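Local coordinates for WbbM protein (Klebsiella pneumoniae, PDB 6U4B) that is a trimeric, magnesium-binding protein, probably a bifunctional glycosyltransferase that polymerises O-antigen polysaccharide, at residues D577-I580 with E581-N585. Sequence-based numbering, arbitrary orientation.
Sequences DDFI and ENIAN
I580 and I583 meet one turn apart where the short helix 576-583 comes to its end, and they illustrate how a last turn combines side-chain packing with a change in backbone bonding. The two side chains cross obliquely: I580 sets CG1 beside its backbone N (chi1 -70°), and CD1, carried on that branch, lies 4.0 Å from I583 CG2. That same methyl also approaches F579 at a slant to the ring, whose CE2 is 4.4 Å from I583 CG2. The backbone bonding changes here from four-residue to mixed three- and four-residue spacing. E581 N still reaches D577 O in the regular way at 2.9 Å, but N582 N bonds F579 O at 3.0 Å, three residues back. I580 O then accepts from both A584 N (2.8 Å) and I583 N (3.0 Å). A584 is the first residue to leave helical geometry. On another side N582 folds back, CG beside its own backbone N (chi1 -67°), and ND2 makes a weak, bent bond to D578 O at 2.8 Å. D578 forms a salt bridge with K412 and E581 one with R325 of helix 313-325, while D577 pairs with R349 of a second subunit. N585 and its copies in both neighbouring subunits bind a magnesium ion. F579, N582 and I583 face helix 313-325, with W568 against the F579 ring, and I583 also touches I592 of helix 589-596.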
loop_
_atom_site.group_PDB
_atom_site.type_symbol
_atom_site.label_atom_id
_atom_site.label_comp_id
_atom_site.label_asym_id
_atom_site.label_seq_id
_atom_site.Cartn_x
_atom_site.Cartn_y
_atom_site.Cartn_z
ATOM N N ASP A 577 -2.420 4.146 15.446
ATOM C CA ASP A 577 -2.093 4.335 14.037
ATOM C C ASP A 577 -0.630 4.016 13.753
ATOM O O ASP A 577 -0.301 3.553 12.655
ATOM C CB ASP A 577 -2.418 5.765 13.607
ATOM C CG ASP A 577 -3.898 6.092 13.729
ATOM O OD1 ASP A 577 -4.723 5.156 13.757
ATOM O OD2 ASP A 577 -4.235 7.293 13.794
ATOM N N ASP A 578 0.256 4.254 14.726
ATOM C CA ASP A 578 1.672 3.951 14.542
ATOM C C ASP A 578 1.910 2.459 14.369
ATOM O O ASP A 578 2.855 2.056 13.681
ATOM C CB ASP A 578 2.475 4.473 15.730
ATOM C CG ASP A 578 2.343 5.967 15.906
ATOM O OD1 ASP A 578 3.094 6.715 15.247
ATOM O OD2 ASP A 578 1.469 6.393 16.686
ATOM N N PHE A 579 1.080 1.627 14.996
ATOM C CA PHE A 579 1.203 0.186 14.828
ATOM C C PHE A 579 0.612 -0.265 13.497
ATOM O O PHE A 579 1.247 -1.018 12.752
ATOM C CB PHE A 579 0.522 -0.531 15.993
ATOM C CG PHE A 579 0.410 -2.013 15.807
ATOM C CD1 PHE A 579 1.473 -2.843 16.114
ATOM C CD2 PHE A 579 -0.760 -2.578 15.326
ATOM C CE1 PHE A 579 1.373 -4.212 15.939
ATOM C CE2 PHE A 579 -0.866 -3.943 15.150
ATOM C CZ PHE A 579 0.201 -4.762 15.457
ATOM N N ILE A 580 -0.609 0.188 13.193
ATOM C CA ILE A 580 -1.270 -0.185 11.942
ATOM C C ILE A 580 -0.419 0.216 10.747
ATOM O O ILE A 580 -0.289 -0.540 9.777
ATOM C CB ILE A 580 -2.670 0.453 11.876
ATOM C CG1 ILE A 580 -3.597 -0.207 12.894
ATOM C CG2 ILE A 580 -3.248 0.358 10.471
ATOM C CD1 ILE A 580 -3.766 -1.701 12.689
ATOM N N GLU A 581 0.178 1.409 10.808
ATOM C CA GLU A 581 1.043 1.897 9.739
ATOM C C GLU A 581 2.084 0.859 9.331
ATOM O O GLU A 581 2.405 0.721 8.146
ATOM C CB GLU A 581 1.724 3.188 10.196
ATOM C CG GLU A 581 2.702 3.798 9.214
ATOM C CD GLU A 581 3.558 4.874 9.864
ATOM O OE1 GLU A 581 4.798 4.816 9.733
ATOM O OE2 GLU A 581 2.989 5.768 10.524
ATOM N N ASN A 582 2.613 0.114 10.297
ATOM C CA ASN A 582 3.671 -0.850 10.026
ATOM C C ASN A 582 3.152 -2.255 9.756
ATOM O O ASN A 582 3.912 -3.092 9.257
ATOM C CB ASN A 582 4.663 -0.877 11.194
ATOM C CG ASN A 582 5.431 0.419 11.325
ATOM O OD1 ASN A 582 6.247 0.756 10.466
ATOM N ND2 ASN A 582 5.174 1.158 12.399
ATOM N N ILE A 583 1.889 -2.538 10.070
ATOM C CA ILE A 583 1.308 -3.838 9.759
ATOM C C ILE A 583 0.486 -3.807 8.472
ATOM O O ILE A 583 0.173 -4.877 7.927
ATOM C CB ILE A 583 0.453 -4.358 10.934
ATOM C CG1 ILE A 583 0.567 -5.879 11.043
ATOM C CG2 ILE A 583 -1.005 -3.932 10.782
ATOM C CD1 ILE A 583 1.970 -6.354 11.360
ATOM N N ALA A 584 0.126 -2.625 7.977
ATOM C CA ALA A 584 -0.552 -2.528 6.695
ATOM C C ALA A 584 0.383 -2.959 5.571
ATOM O O ALA A 584 1.598 -2.746 5.628
ATOM C CB ALA A 584 -1.045 -1.097 6.461
ATOM N N ASN A 585 -0.198 -3.584 4.548
ATOM C CA ASN A 585 0.545 -4.088 3.391
ATOM C C ASN A 585 1.550 -5.165 3.794
ATOM O O ASN A 585 2.626 -5.278 3.210
ATOM C CB ASN A 585 1.237 -2.954 2.627
ATOM C CG ASN A 585 0.275 -1.842 2.246
ATOM O OD1 ASN A 585 -0.586 -2.019 1.386
ATOM N ND2 ASN A 585 0.423 -0.687 2.883
#